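Local structure of 6-phospho-alpha-glucosidase (Merdibacter massiliensis, 6VC6) at residues Glu235-Asp238 with Gln239-Asp243; Asp280-Arg283 with Ala284-Val287; Gln172-Asn175 with Ile176-Val180; Leu259-Thr262 with Tyr263-Tyr266; Pro270-Lys273 with Phe274-Asn278. The protein hydrolyses 6-phospho-alpha-glucosides, probably by the NAD- and manganese-dependent mechanism of family 4 glycoside hydrolases. All blocks are in the same frame, centred on the assembly; numbering follows the deposited sequence.

Interaction 1. Residues Glu235-Asp238 with Gln239-Asp243; sequences EQRD and QSWLD. With G6P (6-O-phosphono-alpha-D-glucopyranose), chain F.
R237 and W241 are brought together by the fold of the arginine chain: its CG lies beside the backbone N (chi1 -56°), and two further bends, at chi2 and chi3, swing the guanidinium back over the indole four residues on. The product is a cation-pi contact at the N-terminus of helix 239-246. CZ of R237 stands 4.2 Å from the centroid of the five-membered ring of W241, nearly over its face, while the guanidinium is tilted at 52° to the indole plane. The group therefore dips one corner onto the ring, and NH2 of R237 comes to 3.4 Å from CD2 of W241. A salt bridge from NH1 to D233 steadies the opposite branch. At the start of the helix, the carbonyl O of D238, the N-cap residue, accepts from L242 N at 3.2 Å and more weakly from W241 N. The D238 carboxylate makes no capping bond and turns to R283 instead. Further out, CD2 of L242 lies 4.1 Å from CB of R237. A leucine in place of W241 would probably leave the R237 guanidinium without its aromatic platform and open a gap beside the bound sugar phosphate. The indole edge is part of that ligand's pocket: NE1 of W241 is 3.5 Å from phosphate O3P, and its CZ2 is 3.2 Å from ring oxygen O5 of G6P.

Interaction 2. Residues Asp280-Arg283 with Ala284-Val287; sequences DYTR and ADEV. With G6P (6-O-phosphono-alpha-D-glucopyranose), chain F.
The phosphate pocket of the bound G6P is built here on the first turn of helix 283-289, where R283 and E286 join through a salt bridge. The arginine presents its NE and NH2 edge to the phosphate: NE donates to O2P of G6P at 3.0 Å, and NH2 makes a short bond of 2.5 Å to O3P. NH1, on the other side of the group, meets OE2 of E286 at 3.0 Å, in the guanidinium plane but with the carboxylate turned 78° against it, and also bridges to D238. The methyl CG2 of V287 covers one guanidinium face, 3.7 Å from NE of R283. A methionine in place of R283 would probably cost the phosphate two of its bonds and leave E286 and D238 without their cationic mate. Behind the arginine, OD2 of D285 takes the backbone N-H of T282 on its anti lone pair at 3.0 Å, nearly straight at 171°, while R94 binds the other oxygen. The ring of Y281 lies against CB of D285 in a CH-pi contact, its centroid 3.9 Å away. With T282 as N-cap and D285 three residues on, the aspartate-to-backbone bond is the half of a capping box that closes a helix N-terminus.

Interaction 3. Residues Gln172-Asn175 with Ile176-Val180; sequences QPEN and IMRSV. With G6P (6-O-phosphono-alpha-D-glucopyranose), chain F.
Q172 and I176, one turn apart, form the tight side of the first two and a half turns of helix 172-184, with OE1 of Q172 only 3.3 Å from the methyl CD1 of I176. A bend at chi2 (78°) folds the glutamine over the isoleucine, and OE1 is satisfied by the hydroxyl of T262. The same fold carries NE2 of Q172 to 3.4 Å from O1 of G6P. Also on the buried side, the carbonyl O of N175 is gripped twice by S179, by N at 2.9 Å and by OG at 3.0 Å, the two donors arriving from opposite faces of the carbonyl plane. The looser, partly exposed side belongs to E174 and R178, which run side by side. NE of R178 donates to OE2 of E174 at 3.2 Å, almost straight but from above the carboxylate plane. A water completes the link, giving to OE2 of E174 and accepting from NH2 of R178, whose guanidinium also bonds Q232 and lies on W188. Within the fold, I176 and selenomethionine M177 rest on F204 of strand 201-209 and L259 of strand 259-260, while Q172, N175 and S179 face Y245 of helix 239-246.

Interaction 4. Residues Leu259-Thr262 with Tyr263-Tyr266; sequences LPNT and YDGY. With G6P (6-O-phosphono-alpha-D-glucopyranose), chain F.
N261, T262 and Y263 carry most of the buried surface where the chain leaves strand 259-260 and turns toward helix 264-268. N261 sets the turn. With CG trans to its own nitrogen (chi1 -170°), its amide comes round beside the tyrosine, and OD1 accepts from Y263 N at 2.9 Å, in the carbonyl plane, on a lone pair and almost straight (171°). This is an Asx turn that caps the incoming helix. It overlaps a type I beta turn, closed by D264 N donating to the backbone O of N261 at 2.8 Å from well above the carbonyl plane. The same OD1 also sits at the edge of the phenol, 3.5 Å from CD2 of Y263. Amide and ring lie side by side, pointing the same way, with their planes 49° apart.

OG1 of T262 stays 3.2 Å from Y263 N without bonding it and is instead hydrogen-bonded to OE1 of Q172. The carbonyl O of T262 receives a weak bond from G265 N. Y263 reaches on into the G6P pocket: its OH is 3.2 Å from C1 and 3.3 Å from C2 of G6P, edge-on to the sugar, and its ring stacks on H200, a manganese ligand. The pocket thus has a tyrosine whose backbone is pinned by the asparagine two residues earlier.

Behind the turn, CB of P260 packs 3.5 Å from OD2 of D264. L259 and N261 pair through their backbones with F204 and G202 along strand 201-209, while P260 and D264 lean on M251 of helix 248-254 and L259 packs against helix 172-184.

Interaction 5. Residues Pro270-Lys273 with Phe274-Asn278; sequences PDYK and FSHLN
Y272 and H276 close the C-terminal end of helix 270-275 with an aromatic stack four residues apart, at the protein surface. The histidine side chain can be followed outward. Its CB lies 3.9 Å from the carbonyl O of Y272, and CG is a little closer to that oxygen. With CG beside its own backbone nitrogen (chi1 -64°), the imidazole folds back over the last turn, and ND1 of H276 donates to O of Y272 at 2.8 Å. Beyond it, CE1 of H276 drops over one face of the tyrosine ring, 3.3 Å from CE2. At the tip, NE2 of H276 is 3.8 Å from the same Y272 CE2. The rings meet face to face with a lateral offset, centroids 4.1 Å apart and planes inclined by 30°.

The carbonyl of Y272 is thereby heavily used: OG of S275 also donates to its O, at 2.6 Å, and H276 N adds a weak bond. Two side-chain donors thus hold an oxygen near the helix end, where the regular backbone bonds, F274 N to P270 O and S275 N to D271 O, give way to weak ones. Y272 meets F247 as well, while K273 makes cation-pi contacts with F247 and Y266, and F274 and L277 face L101 of helix 89-102. After the helix ends, L277 turns back so that its CG comes within 3.2 Å of K273 O.

Overall arrangement
Interactions 1 to 4 converge on the bound G6P from different parts of the chain, while interaction 5 stands off, its L277 side chain about 11 Å from the ligand. Interactions 1 and 2 meet at the phosphate end: D238 OD2 bridges to R283 NH1 at 2.9 Å, and S240 OG lies 3.0 Å from E286 OE2, probably hydrogen-bonded. Interactions 3 and 4 join at the sugar end through Q172 OE1 and T262 OG1, 2.5 Å apart, and the side chains of Q172 and Y263 are each about 5 Å from the manganese. CH2 of W241 packs 4.0 Å from OH of Y263, joining the two ends. Interaction 5 follows 4 along the chain, K273 packing on G265 and Y266, and leads on to interaction 2.

Interaction 1. Residues Glu235-Asp238 with Gln239-Asp243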
# COMPACT_ATOMS: atom_id res chain seq x y z
N GLU A 235 -6.06 4.38 19.90
CA GLU A 235 -7.39 4.46 20.50
C GLU A 235 -8.49 4.16 19.49
O GLU A 235 -9.57 3.70 19.88
CB GLU A 235 -7.60 5.84 21.12
CG GLU A 235 -6.91 6.04 22.47
CD GLU A 235 -5.40 6.06 22.36
OE1 GLU A 235 -4.88 6.69 21.41
OE2 GLU A 235 -4.73 5.46 23.22
N GLN A 236 -8.23 4.39 18.21
CA GLN A 236 -9.19 4.21 17.12
C GLN A 236 -8.98 2.92 16.34
O GLN A 236 -9.72 2.67 15.38
CB GLN A 236 -9.12 5.40 16.16
CG GLN A 236 -9.60 6.72 16.75
CD GLN A 236 -8.55 7.81 16.66
OE1 GLN A 236 -7.39 7.54 16.33
NE2 GLN A 236 -8.94 9.04 16.96
N ARG A 237 -7.94 2.16 16.65
CA ARG A 237 -7.57 1.00 15.85
C ARG A 237 -8.30 -0.25 16.35
O ARG A 237 -8.58 -0.40 17.54
CB ARG A 237 -6.06 0.76 15.90
CG ARG A 237 -5.24 1.95 15.46
CD ARG A 237 -5.65 2.43 14.07
NE ARG A 237 -5.21 1.51 13.03
CZ ARG A 237 -3.96 1.46 12.57
NH1 ARG A 237 -3.03 2.27 13.05
NH2 ARG A 237 -3.65 0.59 11.61
N ASP A 238 -8.59 -1.15 15.41
CA ASP A 238 -9.20 -2.42 15.75
C ASP A 238 -8.21 -3.29 16.52
O ASP A 238 -7.00 -3.06 16.52
CB ASP A 238 -9.67 -3.15 14.49
CG ASP A 238 -10.91 -2.51 13.88
OD1 ASP A 238 -11.75 -1.99 14.65
OD2 ASP A 238 -11.05 -2.54 12.64
N GLN A 239 -8.75 -4.30 17.20
CA GLN A 239 -7.93 -5.13 18.08
C GLN A 239 -6.84 -5.86 17.30
O GLN A 239 -5.73 -6.05 17.80
CB GLN A 239 -8.81 -6.13 18.83
CG GLN A 239 -8.05 -7.02 19.81
CD GLN A 239 -7.33 -6.22 20.88
OE1 GLN A 239 -7.88 -5.27 21.43
NE2 GLN A 239 -6.10 -6.60 21.17
N SER A 240 -7.14 -6.27 16.06
CA SER A 240 -6.15 -6.98 15.26
C SER A 240 -4.93 -6.11 14.96
O SER A 240 -3.81 -6.62 14.88
CB SER A 240 -6.78 -7.48 13.96
OG SER A 240 -7.21 -6.40 13.15
N TRP A 241 -5.13 -4.80 14.81
CA TRP A 241 -4.01 -3.91 14.55
C TRP A 241 -3.19 -3.68 15.82
O TRP A 241 -1.96 -3.54 15.75
CB TRP A 241 -4.50 -2.58 13.98
CG TRP A 241 -4.53 -2.55 12.49
CD1 TRP A 241 -5.62 -2.32 11.70
CD2 TRP A 241 -3.43 -2.76 11.60
NE1 TRP A 241 -5.27 -2.37 10.37
CE2 TRP A 241 -3.93 -2.64 10.28
CE3 TRP A 241 -2.07 -3.03 11.78
CZ2 TRP A 241 -3.11 -2.78 9.16
CZ3 TRP A 241 -1.27 -3.17 10.67
CH2 TRP A 241 -1.79 -3.05 9.37
N LEU A 242 -3.85 -3.63 16.98
CA LEU A 242 -3.12 -3.49 18.23
C LEU A 242 -2.25 -4.71 18.50
O LEU A 242 -1.14 -4.59 19.03
CB LEU A 242 -4.09 -3.26 19.38
CG LEU A 242 -5.00 -2.03 19.26
CD1 LEU A 242 -6.03 -2.01 20.37
CD2 LEU A 242 -4.18 -0.76 19.26
N ASP A 243 -2.74 -5.90 18.15
CA ASP A 243 -1.93 -7.11 18.31
C ASP A 243 -0.76 -7.13 17.34
O ASP A 243 0.34 -7.57 17.69
CB ASP A 243 -2.81 -8.35 18.12
CG ASP A 243 -4.06 -8.32 18.97
OD1 ASP A 243 -5.10 -8.84 18.51
OD2 ASP A 243 -4.01 -7.77 20.09
C1 G6P F . -1.21 -1.38 6.20
C2 G6P F . -0.58 -1.35 4.81
C3 G6P F . -1.58 -1.37 3.66
C4 G6P F . -2.68 -2.35 3.99
C5 G6P F . -3.47 -1.77 5.16
C6 G6P F . -4.52 -2.78 5.61
O1 G6P F . -0.76 -0.25 6.96
O2 G6P F . 0.24 -0.18 4.69
O3 G6P F . -0.94 -1.74 2.44
O4 G6P F . -3.54 -2.50 2.86
O5 G6P F . -2.65 -1.48 6.30
O6 G6P F . -5.58 -2.07 6.24
P G6P F . -6.98 -2.81 6.55
O1P G6P F . -7.72 -2.68 5.24
O2P G6P F . -6.59 -4.22 6.91
O3P G6P F . -7.55 -2.02 7.70

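Interaction 2. Residues Asp280-Arg283 with Ala284-Val287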
# COMPACT_ATOMS: atom_id res chain seq x y z
N ASP A 280 -13.01 -18.20 9.98
CA ASP A 280 -14.38 -17.95 9.56
C ASP A 280 -14.80 -16.49 9.71
O ASP A 280 -15.82 -16.09 9.13
CB ASP A 280 -15.35 -18.84 10.34
CG ASP A 280 -15.29 -20.29 9.89
OD1 ASP A 280 -15.46 -20.55 8.68
OD2 ASP A 280 -15.07 -21.17 10.75
N TYR A 281 -14.05 -15.68 10.46
CA TYR A 281 -14.28 -14.24 10.56
C TYR A 281 -12.92 -13.56 10.41
O TYR A 281 -12.14 -13.52 11.36
CB TYR A 281 -14.95 -13.86 11.87
CG TYR A 281 -15.41 -12.42 11.92
CD1 TYR A 281 -16.58 -12.02 11.29
CD2 TYR A 281 -14.67 -11.46 12.60
CE1 TYR A 281 -17.00 -10.70 11.33
CE2 TYR A 281 -15.08 -10.14 12.64
CZ TYR A 281 -16.24 -9.77 12.00
OH TYR A 281 -16.66 -8.46 12.04
N THR A 282 -12.65 -13.04 9.22
CA THR A 282 -11.32 -12.56 8.86
C THR A 282 -11.28 -11.03 8.88
O THR A 282 -12.26 -10.35 9.19
CB THR A 282 -10.91 -13.10 7.50
OG1 THR A 282 -11.81 -12.60 6.49
CG2 THR A 282 -10.96 -14.62 7.49
N ARG A 283 -10.10 -10.49 8.54
CA ARG A 283 -9.91 -9.04 8.56
C ARG A 283 -10.80 -8.35 7.54
O ARG A 283 -11.29 -7.24 7.79
CB ARG A 283 -8.44 -8.72 8.30
CG ARG A 283 -8.13 -7.23 8.18
CD ARG A 283 -8.53 -6.46 9.42
NE ARG A 283 -8.34 -5.02 9.26
CZ ARG A 283 -8.79 -4.10 10.10
NH1 ARG A 283 -9.47 -4.46 11.18
NH2 ARG A 283 -8.57 -2.81 9.86
N ALA A 284 -11.04 -8.99 6.39
CA ALA A 284 -11.96 -8.43 5.41
C ALA A 284 -13.36 -8.28 6.00
O ALA A 284 -14.06 -7.31 5.70
CB ALA A 284 -11.99 -9.30 4.16
N ASP A 285 -13.77 -9.23 6.84
CA ASP A 285 -15.05 -9.10 7.53
C ASP A 285 -15.00 -7.98 8.56
O ASP A 285 -16.00 -7.29 8.78
CB ASP A 285 -15.43 -10.43 8.18
CG ASP A 285 -15.59 -11.55 7.17
OD1 ASP A 285 -16.37 -11.39 6.22
OD2 ASP A 285 -14.92 -12.59 7.34
N GLU A 286 -13.85 -7.80 9.22
CA GLU A 286 -13.71 -6.70 10.17
C GLU A 286 -13.84 -5.36 9.47
O GLU A 286 -14.47 -4.43 10.00
CB GLU A 286 -12.36 -6.79 10.88
CG GLU A 286 -12.08 -8.10 11.59
CD GLU A 286 -10.65 -8.17 12.09
OE1 GLU A 286 -10.10 -9.29 12.16
OE2 GLU A 286 -10.08 -7.11 12.43
N VAL A 287 -13.25 -5.23 8.28
CA VAL A 287 -13.36 -3.99 7.52
C VAL A 287 -14.79 -3.78 7.04
O VAL A 287 -15.32 -2.67 7.11
CB VAL A 287 -12.37 -3.99 6.34
CG1 VAL A 287 -12.60 -2.78 5.45
CG2 VAL A 287 -10.94 -4.03 6.85
C1 G6P F . -1.21 -1.38 6.20
C2 G6P F . -0.58 -1.35 4.81
C3 G6P F . -1.58 -1.37 3.66
C4 G6P F . -2.68 -2.35 3.99
C5 G6P F . -3.47 -1.77 5.16
C6 G6P F . -4.52 -2.78 5.61
O1 G6P F . -0.76 -0.25 6.96
O2 G6P F . 0.24 -0.18 4.69
O3 G6P F . -0.94 -1.74 2.44
O4 G6P F . -3.54 -2.50 2.86
O5 G6P F . -2.65 -1.48 6.30
O6 G6P F . -5.58 -2.07 6.24
P G6P F . -6.98 -2.81 6.55
O1P G6P F . -7.72 -2.68 5.24
O2P G6P F . -6.59 -4.22 6.91
O3P G6P F . -7.55 -2.02 7.70

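Interaction 3. Residues Gln172-Asn175 with Ile176-Val180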
# COMPACT_ATOMS: atom_id res chain seq x y z
N GLN A 172 3.02 2.23 5.48
CA GLN A 172 3.46 1.48 6.66
C GLN A 172 4.77 2.02 7.23
O GLN A 172 4.86 2.17 8.46
CB GLN A 172 3.56 -0.01 6.32
CG GLN A 172 4.34 -0.83 7.33
CD GLN A 172 3.53 -1.15 8.58
OE1 GLN A 172 4.06 -1.68 9.55
NE2 GLN A 172 2.24 -0.82 8.55
N PRO A 173 5.81 2.32 6.43
CA PRO A 173 7.03 2.89 7.03
C PRO A 173 6.79 4.18 7.79
O PRO A 173 7.40 4.39 8.85
CB PRO A 173 7.95 3.09 5.82
CG PRO A 173 7.49 2.08 4.84
CD PRO A 173 6.00 2.02 5.00
N GLU A 174 5.93 5.07 7.28
CA GLU A 174 5.65 6.30 8.01
C GLU A 174 4.84 6.03 9.27
O GLU A 174 5.07 6.66 10.31
CB GLU A 174 4.91 7.30 7.12
CG GLU A 174 4.48 8.57 7.86
CD GLU A 174 3.75 9.56 6.97
OE1 GLU A 174 4.42 10.23 6.15
OE2 GLU A 174 2.51 9.68 7.09
N ASN A 175 3.89 5.09 9.20
CA ASN A 175 3.09 4.77 10.38
C ASN A 175 3.95 4.22 11.51
O ASN A 175 3.63 4.42 12.69
CB ASN A 175 1.99 3.78 10.01
CG ASN A 175 0.81 4.44 9.34
OD1 ASN A 175 0.57 5.64 9.53
ND2 ASN A 175 0.05 3.68 8.56
N ILE A 176 5.04 3.52 11.18
CA ILE A 176 5.96 3.06 12.21
C ILE A 176 6.71 4.24 12.82
O ILE A 176 6.92 4.30 14.03
CB ILE A 176 6.93 2.02 11.62
CG1 ILE A 176 6.20 0.69 11.40
CG2 ILE A 176 8.13 1.81 12.53
CD1 ILE A 176 6.88 -0.22 10.42
N MSE A 177 7.10 5.20 11.99
CA MSE A 177 7.75 6.42 12.47
C MSE A 177 6.79 7.20 13.36
O MSE A 177 7.19 7.78 14.37
CB MSE A 177 8.23 7.28 11.31
CG MSE A 177 9.42 6.71 10.55
SE MSE A 177 11.03 6.54 11.64
CE MSE A 177 10.89 4.65 12.11
N ARG A 178 5.51 7.22 12.97
CA ARG A 178 4.49 7.86 13.80
C ARG A 178 4.35 7.14 15.13
O ARG A 178 4.19 7.77 16.18
CB ARG A 178 3.16 7.89 13.05
CG ARG A 178 3.10 8.88 11.90
CD ARG A 178 1.79 8.77 11.14
NE ARG A 178 1.63 9.85 10.17
CZ ARG A 178 1.03 11.01 10.44
NH1 ARG A 178 0.55 11.24 11.65
NH2 ARG A 178 0.93 11.93 9.49
N SER A 179 4.39 5.80 15.11
CA SER A 179 4.32 5.04 16.35
C SER A 179 5.55 5.29 17.21
O SER A 179 5.45 5.36 18.44
CB SER A 179 4.18 3.55 16.05
OG SER A 179 2.95 3.28 15.40
N VAL A 180 6.72 5.43 16.58
CA VAL A 180 7.94 5.73 17.33
C VAL A 180 7.85 7.11 17.97
O VAL A 180 8.30 7.32 19.10
CB VAL A 180 9.17 5.61 16.41
CG1 VAL A 180 10.37 6.31 17.01
CG2 VAL A 180 9.48 4.14 16.13
C1 G6P F . -1.21 -1.38 6.20
C2 G6P F . -0.58 -1.35 4.81
C3 G6P F . -1.58 -1.37 3.66
C4 G6P F . -2.68 -2.35 3.99
C5 G6P F . -3.47 -1.77 5.16
C6 G6P F . -4.52 -2.78 5.61
O1 G6P F . -0.76 -0.25 6.96
O2 G6P F . 0.24 -0.18 4.69
O3 G6P F . -0.94 -1.74 2.44
O4 G6P F . -3.54 -2.50 2.86
O5 G6P F . -2.65 -1.48 6.30
O6 G6P F . -5.58 -2.07 6.24
P G6P F . -6.98 -2.81 6.55
O1P G6P F . -7.72 -2.68 5.24
O2P G6P F . -6.59 -4.22 6.91
O3P G6P F . -7.55 -2.02 7.70
O HOH W 1 0.87 11.66 6.57

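Interaction 4. Residues Leu259-Thr262 with Tyr263-Tyr266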
# COMPACT_ATOMS: atom_id res chain seq x y z
N LEU A 259 14.76 -2.23 13.73
CA LEU A 259 13.34 -2.04 14.00
C LEU A 259 12.53 -2.57 12.82
O LEU A 259 12.71 -2.09 11.69
CB LEU A 259 13.03 -0.57 14.23
CG LEU A 259 11.56 -0.17 14.41
CD1 LEU A 259 11.02 -0.64 15.74
CD2 LEU A 259 11.41 1.34 14.27
N PRO A 260 11.64 -3.54 13.02
CA PRO A 260 11.01 -4.22 11.88
C PRO A 260 9.71 -3.58 11.41
O PRO A 260 8.93 -3.04 12.19
CB PRO A 260 10.74 -5.62 12.45
CG PRO A 260 10.44 -5.37 13.90
CD PRO A 260 11.27 -4.17 14.31
N ASN A 261 9.51 -3.64 10.10
CA ASN A 261 8.19 -3.45 9.53
C ASN A 261 7.23 -4.46 10.15
O ASN A 261 7.58 -5.64 10.28
CB ASN A 261 8.25 -3.61 8.01
CG ASN A 261 6.96 -3.19 7.31
OD1 ASN A 261 5.88 -3.67 7.64
ND2 ASN A 261 7.08 -2.31 6.33
N THR A 262 6.04 -4.01 10.54
CA THR A 262 5.13 -4.89 11.26
C THR A 262 4.69 -6.08 10.42
O THR A 262 4.22 -7.08 10.98
CB THR A 262 3.89 -4.12 11.74
OG1 THR A 262 3.10 -3.73 10.61
CG2 THR A 262 4.30 -2.88 12.52
N TYR A 263 4.84 -6.01 9.10
CA TYR A 263 4.53 -7.16 8.25
C TYR A 263 5.59 -8.25 8.33
O TYR A 263 5.35 -9.35 7.83
CB TYR A 263 4.35 -6.70 6.81
CG TYR A 263 2.99 -6.11 6.53
CD1 TYR A 263 1.89 -6.94 6.30
CD2 TYR A 263 2.79 -4.74 6.51
CE1 TYR A 263 0.64 -6.41 6.06
CE2 TYR A 263 1.54 -4.20 6.27
CZ TYR A 263 0.47 -5.04 6.04
OH TYR A 263 -0.78 -4.51 5.79
N ASP A 264 6.75 -7.97 8.93
CA ASP A 264 7.76 -9.00 9.11
C ASP A 264 7.28 -10.14 10.00
O ASP A 264 7.83 -11.24 9.93
CB ASP A 264 9.04 -8.40 9.71
CG ASP A 264 9.66 -7.35 8.83
OD1 ASP A 264 9.07 -7.01 7.78
OD2 ASP A 264 10.75 -6.85 9.19
N GLY A 265 6.27 -9.89 10.84
CA GLY A 265 5.81 -10.91 11.76
C GLY A 265 5.26 -12.14 11.06
O GLY A 265 5.42 -13.26 11.55
N TYR A 266 4.61 -11.94 9.91
CA TYR A 266 4.10 -13.08 9.16
C TYR A 266 5.22 -13.98 8.67
O TYR A 266 5.13 -15.21 8.76
CB TYR A 266 3.26 -12.59 7.97
CG TYR A 266 2.05 -11.78 8.35
CD1 TYR A 266 0.99 -12.35 9.04
CD2 TYR A 266 1.95 -10.43 8.01
CE1 TYR A 266 -0.13 -11.61 9.38
CE2 TYR A 266 0.84 -9.69 8.34
CZ TYR A 266 -0.20 -10.28 9.03
OH TYR A 266 -1.31 -9.54 9.37
C1 G6P F . -1.21 -1.38 6.20
C2 G6P F . -0.58 -1.35 4.81
C3 G6P F . -1.58 -1.37 3.66
C4 G6P F . -2.68 -2.35 3.99
C5 G6P F . -3.47 -1.77 5.16
C6 G6P F . -4.52 -2.78 5.61
O1 G6P F . -0.76 -0.25 6.96
O2 G6P F . 0.24 -0.18 4.69
O3 G6P F . -0.94 -1.74 2.44
O4 G6P F . -3.54 -2.50 2.86
O5 G6P F . -2.65 -1.48 6.30
O6 G6P F . -5.58 -2.07 6.24
P G6P F . -6.98 -2.81 6.55
O1P G6P F . -7.72 -2.68 5.24
O2P G6P F . -6.59 -4.22 6.91
O3P G6P F . -7.55 -2.02 7.70

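Interaction 5. Residues Pro270-Lys273 with Phe274-Asn278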
# COMPACT_ATOMS: atom_id res chain seq x y z
N PRO A 270 5.28 -17.56 11.11
CA PRO A 270 4.07 -18.03 10.42
C PRO A 270 3.23 -18.97 11.27
O PRO A 270 2.00 -18.96 11.15
CB PRO A 270 4.61 -18.73 9.17
CG PRO A 270 5.97 -19.19 9.57
CD PRO A 270 6.50 -18.13 10.51
N ASP A 271 3.86 -19.78 12.13
CA ASP A 271 3.10 -20.68 13.00
C ASP A 271 2.25 -19.89 13.99
O ASP A 271 1.06 -20.15 14.16
CB ASP A 271 4.05 -21.62 13.73
CG ASP A 271 4.66 -22.66 12.82
OD1 ASP A 271 4.18 -22.80 11.67
OD2 ASP A 271 5.62 -23.34 13.24
N TYR A 272 2.87 -18.91 14.66
CA TYR A 272 2.14 -18.12 15.65
C TYR A 272 1.04 -17.28 15.00
O TYR A 272 -0.08 -17.20 15.51
CB TYR A 272 3.11 -17.22 16.43
CG TYR A 272 2.45 -16.38 17.50
CD1 TYR A 272 1.94 -15.12 17.21
CD2 TYR A 272 2.36 -16.84 18.81
CE1 TYR A 272 1.34 -14.35 18.18
CE2 TYR A 272 1.77 -16.07 19.79
CZ TYR A 272 1.26 -14.83 19.48
OH TYR A 272 0.67 -14.06 20.45
N LYS A 273 1.35 -16.64 13.87
CA LYS A 273 0.37 -15.78 13.22
C LYS A 273 -0.82 -16.59 12.71
O LYS A 273 -1.97 -16.16 12.85
CB LYS A 273 1.02 -15.00 12.07
CG LYS A 273 2.03 -13.97 12.53
CD LYS A 273 1.36 -12.76 13.15
CE LYS A 273 2.38 -11.70 13.55
NZ LYS A 273 1.75 -10.39 13.84
N PHE A 274 -0.57 -17.77 12.13
CA PHE A 274 -1.66 -18.60 11.65
C PHE A 274 -2.52 -19.11 12.80
O PHE A 274 -3.74 -19.20 12.68
CB PHE A 274 -1.11 -19.77 10.83
CG PHE A 274 -2.14 -20.83 10.53
CD1 PHE A 274 -3.03 -20.68 9.48
CD2 PHE A 274 -2.20 -21.99 11.30
CE1 PHE A 274 -3.97 -21.65 9.20
CE2 PHE A 274 -3.14 -22.96 11.02
CZ PHE A 274 -4.03 -22.80 9.98
N SER A 275 -1.89 -19.46 13.92
CA SER A 275 -2.58 -20.05 15.06
C SER A 275 -3.60 -19.12 15.69
O SER A 275 -4.51 -19.59 16.38
CB SER A 275 -1.56 -20.48 16.12
OG SER A 275 -0.90 -19.36 16.68
N HIS A 276 -3.44 -17.81 15.51
CA HIS A 276 -4.29 -16.82 16.16
C HIS A 276 -5.21 -16.10 15.19
O HIS A 276 -5.74 -15.03 15.51
CB HIS A 276 -3.43 -15.81 16.93
CG HIS A 276 -2.66 -16.42 18.06
ND1 HIS A 276 -1.56 -17.22 17.86
CD2 HIS A 276 -2.83 -16.34 19.40
CE1 HIS A 276 -1.08 -17.61 19.03
NE2 HIS A 276 -1.84 -17.09 19.98
N LEU A 277 -5.42 -16.66 14.00
CA LEU A 277 -6.30 -16.07 13.00
C LEU A 277 -7.58 -16.89 12.90
O LEU A 277 -7.53 -18.11 12.75
CB LEU A 277 -5.61 -16.01 11.63
CG LEU A 277 -4.55 -14.91 11.46
CD1 LEU A 277 -3.88 -15.01 10.09
CD2 LEU A 277 -5.16 -13.54 11.67
N ASN A 278 -8.71 -16.21 13.00
CA ASN A 278 -10.01 -16.87 12.88
C ASN A 278 -10.29 -17.18 11.41
O ASN A 278 -10.39 -16.25 10.61
CB ASN A 278 -11.11 -15.99 13.46
CG ASN A 278 -12.41 -16.75 13.69
OD1 ASN A 278 -12.68 -17.76 13.05
ND2 ASN A 278 -13.21 -16.25 14.62